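Local coordinates for protein pyridine nucleotide-disulphide oxidoreductase dimerisation region (Escherichia coli BL21, PDB 6KYY) that is an FAD-dependent, copper-binding disulfide oxidoreductase induced by hypochlorous acid and probably involved in resistance to reactive chlorine species, at residues R203-I208 / G349-Q354; R332-Y337 / M415-G420; V384-V389 / G398-C403. All blocks are in the same frame, centred on the assembly; numbering follows the deposited sequence.

Contact 1 of 3, residues R203-I208 / G349-Q354; sequences REDRDI and GMTEEQ
Asp205 reaches across to the start of helix 352-358 and takes two backbone N-H groups with its carboxylate. OD2 accepts from Glu352 N at 2.7 Å. OD1 accepts from Glu353 N at 2.9 Å, with a more bent N-H...O angle of 143°. Each oxygen uses its syn lone pair, on the side of the other oxygen, so the group is held at both ends. The Asp205 side chain has CG anti to its own carbonyl carbon (chi1 -86°), which turns the carboxylate from the loop before helix 206-218 onto the neighbouring helix end. Asp205 and Thr351 are each the N-cap residue of their own helix. Asp205 makes no capping bond to its own helix but serves the first amides of the other one. Thr351 places OG1 between its backbone N and carbonyl carbon, where it takes a weak capping bond from Gln354 N. The same torsion swings CG2 to the other segment, 3.8 Å from Arg203 O. Glu352 CB lies beside Asp205 OD2, and Glu353 CG beside OD1, because these oxygens sit on the adjoining amides. The carboxylates of Asp205 and Glu352 are turned 70° apart. Asp207 OD1 and Glu352 OE1 are both acceptors and lie 3.4 Å apart. Lys386 NZ makes salt bridges to both, and Glu352 OE2 is salt-bridged to Arg356. Glu204 OE2 is hydrogen-bonded to the hydroxyls of Tyr337 and Tyr175, and OE1 is salt-bridged to Arg347. The contact joins the pyridine nucleotide-disulphide oxidoreductase region, which holds helix 206-218, to the dimerisation domain. The two amides and the helix end would favour a charged Asp205, while Lys386 probably offsets the repulsion between Asp207 and Glu352.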
loop_
_atom_site.group_PDB
_atom_site.type_symbol
_atom_site.label_atom_id
_atom_site.label_comp_id
_atom_site.label_asym_id
_atom_site.label_seq_id
_atom_site.Cartn_x
_atom_site.Cartn_y
_atom_site.Cartn_z
ATOM N N ARG B 203 10.538 21.509 8.466
ATOM C CA ARG B 203 11.500 20.558 7.924
ATOM C C ARG B 203 11.093 20.007 6.564
ATOM O O ARG B 203 11.877 19.276 5.948
ATOM C CB ARG B 203 11.708 19.396 8.902
ATOM C CG ARG B 203 12.743 19.670 9.981
ATOM C CD ARG B 203 12.991 18.436 10.832
ATOM N NE ARG B 203 11.801 18.041 11.582
ATOM C CZ ARG B 203 11.768 17.879 12.901
ATOM N NH1 ARG B 203 10.641 17.519 13.499
ATOM N NH2 ARG B 203 12.864 18.077 13.623
ATOM N N GLU B 204 9.898 20.336 6.082
ATOM C CA GLU B 204 9.425 19.892 4.783
ATOM C C GLU B 204 9.493 21.042 3.783
ATOM O O GLU B 204 9.847 22.175 4.117
ATOM C CB GLU B 204 8.001 19.343 4.891
ATOM C CG GLU B 204 7.797 18.345 6.020
ATOM C CD GLU B 204 8.390 16.985 5.711
ATOM O OE1 GLU B 204 8.723 16.733 4.535
ATOM O OE2 GLU B 204 8.520 16.165 6.645
ATOM N N ASP B 205 9.148 20.741 2.535
ATOM C CA ASP B 205 9.087 21.772 1.512
ATOM C C ASP B 205 7.849 22.636 1.705
ATOM O O ASP B 205 6.847 22.207 2.281
ATOM C CB ASP B 205 9.071 21.144 0.119
ATOM C CG ASP B 205 10.461 20.861 -0.407
ATOM O OD1 ASP B 205 11.364 21.692 -0.178
ATOM O OD2 ASP B 205 10.647 19.807 -1.050
ATOM N N ARG B 206 7.924 23.875 1.214
ATOM C CA ARG B 206 6.779 24.769 1.325
ATOM C C ARG B 206 5.622 24.311 0.447
ATOM O O ARG B 206 4.457 24.496 0.818
ATOM C CB ARG B 206 7.188 26.199 0.967
ATOM C CG ARG B 206 8.066 26.882 2.012
ATOM C CD ARG B 206 7.429 26.845 3.395
ATOM N NE ARG B 206 7.907 25.716 4.188
ATOM C CZ ARG B 206 7.302 25.255 5.277
ATOM N NH1 ARG B 206 6.191 25.829 5.715
ATOM N NH2 ARG B 206 7.810 24.220 5.930
ATOM N N ASP B 207 5.915 23.704 -0.706
ATOM C CA ASP B 207 4.846 23.286 -1.609
ATOM C C ASP B 207 4.021 22.153 -1.010
ATOM O O ASP B 207 2.799 22.109 -1.191
ATOM C CB ASP B 207 5.424 22.876 -2.965
ATOM C CG ASP B 207 6.675 22.033 -2.836
ATOM O OD1 ASP B 207 7.777 22.564 -3.089
ATOM O OD2 ASP B 207 6.557 20.841 -2.488
ATOM N N ILE B 208 4.662 21.232 -0.292
ATOM C CA ILE B 208 3.914 20.165 0.366
ATOM C C ILE B 208 3.378 20.604 1.728
ATOM O O ILE B 208 2.328 20.119 2.159
ATOM C CB ILE B 208 4.768 18.891 0.493
ATOM C CG1 ILE B 208 6.078 19.174 1.230
ATOM C CG2 ILE B 208 5.042 18.296 -0.878
ATOM C CD1 ILE B 208 6.840 17.921 1.606
ATOM N N GLY B 349 14.882 10.642 1.478
ATOM C CA GLY B 349 15.830 11.530 0.839
ATOM C C GLY B 349 15.604 12.981 1.236
ATOM O O GLY B 349 14.842 13.304 2.149
ATOM N N MET B 350 16.284 13.867 0.516
ATOM C CA MET B 350 16.251 15.283 0.842
ATOM C C MET B 350 15.067 15.976 0.178
ATOM O O MET B 350 14.549 15.528 -0.848
ATOM C CB MET B 350 17.550 15.978 0.425
ATOM C CG MET B 350 18.191 15.453 -0.845
ATOM S SD MET B 350 19.770 16.273 -1.149
ATOM C CE MET B 350 20.694 14.966 -1.949
ATOM N N THR B 351 14.643 17.079 0.789
ATOM C CA THR B 351 13.599 17.917 0.229
ATOM C C THR B 351 14.136 18.702 -0.966
ATOM O O THR B 351 15.334 18.696 -1.264
ATOM C CB THR B 351 13.063 18.884 1.285
ATOM O OG1 THR B 351 14.149 19.649 1.823
ATOM C CG2 THR B 351 12.388 18.126 2.410
ATOM N N GLU B 352 13.226 19.389 -1.661
ATOM C CA GLU B 352 13.660 20.286 -2.725
ATOM C C GLU B 352 14.478 21.440 -2.167
ATOM O O GLU B 352 15.416 21.907 -2.822
ATOM C CB GLU B 352 12.454 20.813 -3.505
ATOM C CG GLU B 352 12.826 21.612 -4.745
ATOM C CD GLU B 352 11.648 22.357 -5.338
ATOM O OE1 GLU B 352 10.495 22.018 -4.996
ATOM O OE2 GLU B 352 11.875 23.284 -6.144
ATOM N N GLU B 353 14.148 21.901 -0.957
ATOM C CA GLU B 353 14.909 22.977 -0.330
ATOM C C GLU B 353 16.385 22.613 -0.217
ATOM O O GLU B 353 17.260 23.396 -0.603
ATOM C CB GLU B 353 14.326 23.293 1.049
ATOM C CG GLU B 353 13.111 24.206 1.021
ATOM C CD GLU B 353 13.483 25.674 1.046
ATOM O OE1 GLU B 353 14.630 25.994 1.425
ATOM O OE2 GLU B 353 12.627 26.510 0.685
ATOM N N GLN B 354 16.679 21.419 0.305
ATOM C CA GLN B 354 18.070 21.001 0.447
ATOM C C GLN B 354 18.707 20.719 -0.909
ATOM O O GLN B 354 19.889 21.017 -1.116
ATOM C CB GLN B 354 18.163 19.767 1.345
ATOM C CG GLN B 354 17.276 19.813 2.574
ATOM C CD GLN B 354 17.130 18.455 3.231
ATOM O OE1 GLN B 354 18.045 17.632 3.190
ATOM N NE2 GLN B 354 15.975 18.211 3.842
#

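Contact 2 of 3, residues R332-Y337 / M415-G420; sequences RKNVPY and MVMDAG
Lys333 and Asn334 both bond to Asp418 at the last turn of helix 406-418. Asn334 ND2 gives a hydrogen bond to Asp418 OD2 at 3.0 Å, with an angle of 157° at the hydrogen. The donor meets OD2 nearly along its C-O axis. Amide and carboxylate planes are 17° apart, and OD2 lies 16° out of the amide plane, so the two groups are nearly coplanar. Lys333 takes the backbone instead. Its extended chain runs alongside the Asp418 side chain in the opposite direction, and NZ donates to Asp418 O. Lys333 NZ stays 4.5 Å from Asp418 OD2, beyond a salt bridge. Asp418 OD1 forms a salt bridge with Lys414 NZ, which also hydrogen-bonds to Asn334 O. One carboxylate is therefore shared by an amide and a lysine. The helix ends here in a Schellman motif, with Gly420 in positive phi and a weak 3.4 Å bond from Gly420 N to Met417 O. In the disulfide reductase fold, this joins the loop between helix 307-321 and strand 337-339 to a helix of the dimerisation domain, and Gln429 of the second subunit packs on Asp418. Met417 adds an apolar side to the polar pair. Its chain bends at the third torsion, which brings CE over the face of the Asn334 amide, 3.4 Å from Asn334 CG. Both side chains also touch Val348 of strand 345-349.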
loop_
_atom_site.group_PDB
_atom_site.type_symbol
_atom_site.label_atom_id
_atom_site.label_comp_id
_atom_site.label_asym_id
_atom_site.label_seq_id
_atom_site.Cartn_x
_atom_site.Cartn_y
_atom_site.Cartn_z
ATOM N N ARG B 332 23.104 2.883 7.889
ATOM C CA ARG B 332 21.800 3.473 7.620
ATOM C C ARG B 332 21.912 4.562 6.562
ATOM O O ARG B 332 22.760 5.453 6.661
ATOM C CB ARG B 332 21.206 4.048 8.905
ATOM C CG ARG B 332 20.286 3.096 9.643
ATOM C CD ARG B 332 20.114 3.517 11.090
ATOM N NE ARG B 332 19.839 2.377 11.957
ATOM C CZ ARG B 332 19.856 2.430 13.284
ATOM N NH1 ARG B 332 20.140 3.570 13.900
ATOM N NH2 ARG B 332 19.591 1.343 13.996
ATOM N N LYS B 333 21.049 4.492 5.551
ATOM C CA LYS B 333 20.987 5.529 4.534
ATOM C C LYS B 333 19.568 5.608 3.994
ATOM O O LYS B 333 18.856 4.602 3.928
ATOM C CB LYS B 333 21.987 5.274 3.398
ATOM C CG LYS B 333 21.687 4.060 2.535
ATOM C CD LYS B 333 22.600 4.029 1.319
ATOM C CE LYS B 333 22.583 2.672 0.636
ATOM N NZ LYS B 333 23.045 2.766 -0.777
ATOM N N ASN B 334 19.166 6.822 3.620
ATOM C CA ASN B 334 17.840 7.106 3.074
ATOM C C ASN B 334 16.742 6.510 3.957
ATOM O O ASN B 334 15.930 5.688 3.528
ATOM C CB ASN B 334 17.721 6.604 1.634
ATOM C CG ASN B 334 18.884 7.043 0.765
ATOM O OD1 ASN B 334 19.259 8.215 0.756
ATOM N ND2 ASN B 334 19.447 6.104 0.011
ATOM N N VAL B 335 16.734 6.947 5.212
ATOM C CA VAL B 335 15.752 6.483 6.187
ATOM C C VAL B 335 14.403 7.119 5.875
ATOM O O VAL B 335 14.280 8.352 5.897
ATOM C CB VAL B 335 16.197 6.803 7.621
ATOM C CG1 VAL B 335 15.113 6.410 8.604
ATOM C CG2 VAL B 335 17.501 6.092 7.946
ATOM N N PRO B 336 13.371 6.331 5.581
ATOM C CA PRO B 336 12.063 6.902 5.253
ATOM C C PRO B 336 11.200 7.124 6.488
ATOM O O PRO B 336 11.413 6.539 7.551
ATOM C CB PRO B 336 11.446 5.832 4.344
ATOM C CG PRO B 336 12.016 4.549 4.866
ATOM C CD PRO B 336 13.377 4.863 5.461
ATOM N N TYR B 337 10.207 7.996 6.321
ATOM C CA TYR B 337 9.238 8.266 7.373
ATOM C C TYR B 337 7.913 8.654 6.734
ATOM O O TYR B 337 7.849 9.000 5.552
ATOM C CB TYR B 337 9.729 9.359 8.332
ATOM C CG TYR B 337 9.874 10.733 7.718
ATOM C CD1 TYR B 337 11.080 11.142 7.161
ATOM C CD2 TYR B 337 8.814 11.633 7.718
ATOM C CE1 TYR B 337 11.220 12.400 6.606
ATOM C CE2 TYR B 337 8.945 12.892 7.165
ATOM C CZ TYR B 337 10.150 13.271 6.611
ATOM O OH TYR B 337 10.284 14.525 6.061
ATOM N N MET B 415 13.852 1.728 -2.183
ATOM C CA MET B 415 14.531 0.542 -2.695
ATOM C C MET B 415 15.619 0.915 -3.696
ATOM O O MET B 415 16.802 0.622 -3.487
ATOM C CB MET B 415 13.509 -0.397 -3.334
ATOM C CG MET B 415 12.932 -1.432 -2.395
ATOM S SD MET B 415 14.044 -2.826 -2.155
ATOM C CE MET B 415 13.658 -3.256 -0.462
ATOM N N VAL B 416 15.236 1.568 -4.796
ATOM C CA VAL B 416 16.198 1.866 -5.849
ATOM C C VAL B 416 17.178 2.959 -5.440
ATOM O O VAL B 416 18.264 3.059 -6.024
ATOM C CB VAL B 416 15.472 2.245 -7.154
ATOM C CG1 VAL B 416 14.365 1.252 -7.451
ATOM C CG2 VAL B 416 14.911 3.649 -7.069
ATOM N N MET B 417 16.834 3.784 -4.448
ATOM C CA MET B 417 17.786 4.781 -3.967
ATOM C C MET B 417 18.915 4.121 -3.185
ATOM O O MET B 417 20.076 4.532 -3.296
ATOM C CB MET B 417 17.072 5.828 -3.112
ATOM C CG MET B 417 16.293 6.845 -3.928
ATOM S SD MET B 417 15.846 8.366 -3.065
ATOM C CE MET B 417 16.428 8.024 -1.411
ATOM N N ASP B 418 18.594 3.096 -2.393
ATOM C CA ASP B 418 19.633 2.359 -1.682
ATOM C C ASP B 418 20.518 1.583 -2.648
ATOM O O ASP B 418 21.740 1.523 -2.469
ATOM C CB ASP B 418 19.000 1.415 -0.659
ATOM C CG ASP B 418 18.501 2.140 0.575
ATOM O OD1 ASP B 418 17.706 1.546 1.334
ATOM O OD2 ASP B 418 18.904 3.304 0.788
ATOM N N ALA B 419 19.922 0.989 -3.681
ATOM C CA ALA B 419 20.663 0.206 -4.662
ATOM C C ALA B 419 21.349 1.061 -5.720
ATOM O O ALA B 419 21.963 0.506 -6.637
ATOM C CB ALA B 419 19.730 -0.802 -5.341
ATOM N N GLY B 420 21.257 2.386 -5.623
ATOM C CA GLY B 420 21.938 3.256 -6.563
ATOM C C GLY B 420 21.442 3.180 -7.988
ATOM O O GLY B 420 22.187 3.519 -8.910
#

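Contact 3 of 3, residues V384-V389 / G398-C403; sequences VLKAIV and GASLLC
Leu385 CD2 fills the apolar centre of this beta hairpin, meeting Leu401 CD2 at 3.8 Å and Cys403 SG at 3.5 Å. Strands 384-390 and 396-402 run antiparallel here and are neighbours in the five-stranded sheet of the dimerisation domain. The two leucines cross obliquely. On the same face, Ala387 CB and Ala399 CB are 4.1 Å apart in a non-hydrogen-bonded pair. The small side chains are consistent with the close backbone approach at this pair. Helix 406-418 lies against this face, with Met409 and Ile410 touching Leu401 and Val413 touching Ala399. The backbone ladder comes next. The hydrogen-bonded pairs Val384 with Leu402 and Lys386 with Ser400 each use both of their N-H...O bonds. The other face carries Val384, Lys386, Ser400 and Leu402, and helix 206-218 packs on it through Ile208, Asn211 and Ile212. There Lys386 CG sits between its backbone N and carbonyl carbon (chi1 70°) and lies 3.4 Å from Ser400 CB. Beyond this the lysine chain turns at its third torsion, and its ammonium lies among the acids of contact 1, Glu352 foremost. Lys386 N donates to Ser400 O at 3.1 Å, tilted 23° from the carbonyl plane.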
loop_
_atom_site.group_PDB
_atom_site.type_symbol
_atom_site.label_atom_id
_atom_site.label_comp_id
_atom_site.label_asym_id
_atom_site.label_seq_id
_atom_site.Cartn_x
_atom_site.Cartn_y
_atom_site.Cartn_z
ATOM N N VAL B 384 -0.288 15.312 -3.545
ATOM C CA VAL B 384 0.589 15.585 -4.678
ATOM C C VAL B 384 1.780 14.641 -4.590
ATOM O O VAL B 384 2.111 14.133 -3.517
ATOM C CB VAL B 384 1.037 17.070 -4.691
ATOM C CG1 VAL B 384 2.070 17.329 -3.604
ATOM C CG2 VAL B 384 1.572 17.464 -6.063
ATOM N N LEU B 385 2.415 14.391 -5.730
ATOM C CA LEU B 385 3.657 13.636 -5.802
ATOM C C LEU B 385 4.757 14.538 -6.338
ATOM O O LEU B 385 4.527 15.340 -7.248
ATOM C CB LEU B 385 3.517 12.406 -6.705
ATOM C CG LEU B 385 2.434 11.387 -6.358
ATOM C CD1 LEU B 385 2.679 10.088 -7.110
ATOM C CD2 LEU B 385 2.391 11.143 -4.862
ATOM N N LYS B 386 5.952 14.409 -5.769
ATOM C CA LYS B 386 7.103 15.137 -6.279
ATOM C C LYS B 386 8.369 14.411 -5.854
ATOM O O LYS B 386 8.443 13.872 -4.747
ATOM C CB LYS B 386 7.123 16.590 -5.786
ATOM C CG LYS B 386 7.432 16.745 -4.311
ATOM C CD LYS B 386 7.662 18.193 -3.932
ATOM C CE LYS B 386 8.960 18.716 -4.513
ATOM N NZ LYS B 386 9.197 20.128 -4.107
ATOM N N ALA B 387 9.350 14.385 -6.751
ATOM C CA ALA B 387 10.652 13.808 -6.467
ATOM C C ALA B 387 11.715 14.649 -7.154
ATOM O O ALA B 387 11.416 15.514 -7.982
ATOM C CB ALA B 387 10.735 12.346 -6.913
ATOM N N ILE B 388 12.969 14.392 -6.798
ATOM C CA ILE B 388 14.099 15.185 -7.264
ATOM C C ILE B 388 15.083 14.250 -7.952
ATOM O O ILE B 388 15.541 13.270 -7.351
ATOM C CB ILE B 388 14.772 15.946 -6.112
ATOM C CG1 ILE B 388 13.729 16.767 -5.352
ATOM C CG2 ILE B 388 15.874 16.850 -6.639
ATOM C CD1 ILE B 388 13.999 16.873 -3.877
ATOM N N VAL B 389 15.403 14.555 -9.205
ATOM C CA VAL B 389 16.329 13.769 -10.010
ATOM C C VAL B 389 17.622 14.556 -10.154
ATOM O O VAL B 389 17.594 15.764 -10.419
ATOM C CB VAL B 389 15.731 13.437 -11.388
ATOM C CG1 VAL B 389 16.728 12.647 -12.226
ATOM C CG2 VAL B 389 14.426 12.673 -11.227
ATOM N N GLY B 398 15.508 12.507 -3.545
ATOM C CA GLY B 398 14.461 12.530 -2.545
ATOM C C GLY B 398 13.103 12.468 -3.207
ATOM O O GLY B 398 12.967 12.663 -4.420
ATOM N N ALA B 399 12.095 12.192 -2.382
ATOM C CA ALA B 399 10.724 12.098 -2.858
ATOM C C ALA B 399 9.782 12.610 -1.779
ATOM O O ALA B 399 10.088 12.542 -0.587
ATOM C CB ALA B 399 10.355 10.660 -3.244
ATOM N N SER B 400 8.635 13.132 -2.213
ATOM C CA SER B 400 7.570 13.589 -1.323
ATOM C C SER B 400 6.271 12.967 -1.832
ATOM O O SER B 400 5.712 13.420 -2.833
ATOM C CB SER B 400 7.481 15.109 -1.295
ATOM O OG SER B 400 8.589 15.671 -0.618
ATOM N N LEU B 401 5.806 11.923 -1.159
ATOM C CA LEU B 401 4.625 11.178 -1.583
ATOM C C LEU B 401 3.479 11.523 -0.640
ATOM O O LEU B 401 3.353 10.939 0.440
ATOM C CB LEU B 401 4.924 9.683 -1.608
ATOM C CG LEU B 401 6.054 9.299 -2.569
ATOM C CD1 LEU B 401 6.138 7.794 -2.748
ATOM C CD2 LEU B 401 5.879 9.985 -3.916
ATOM N N LEU B 402 2.662 12.492 -1.044
ATOM C CA LEU B 402 1.480 12.915 -0.297
ATOM C C LEU B 402 0.271 12.330 -1.015
ATOM O O LEU B 402 -0.342 12.974 -1.868
ATOM C CB LEU B 402 1.415 14.434 -0.209
ATOM C CG LEU B 402 0.309 15.035 0.657
ATOM C CD1 LEU B 402 0.286 14.393 2.033
ATOM C CD2 LEU B 402 0.478 16.543 0.772
ATOM N N CYS B 403 -0.068 11.092 -0.672
ATOM C CA CYS B 403 -1.134 10.381 -1.356
ATOM C C CYS B 403 -1.710 9.331 -0.419
ATOM O O CYS B 403 -1.158 9.045 0.646
ATOM C CB CYS B 403 -0.620 9.724 -2.637
ATOM S SG CYS B 403 0.998 8.974 -2.433
#

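How the contacts relate
All three contacts involve the dimerisation domain. Contacts 1 and 3 have centres about 9 Å apart, contacts 2 and 3 about 14 Å, and contacts 1 and 2 about 17 Å. Along the chain, contacts 1 and 2 alternate their segments, whereas contact 1 closes before contact 3 opens. Contact 3 falls between the two segments of contact 2. Lys386 belongs to contact 3, but its ammonium sits in contact 1. Tyr337 of contact 2 likewise reaches contact 1. The three contacts together join the five-stranded sheet to helix 206-218 of the pyridine nucleotide-disulphide oxidoreductase region and to helix 406-418.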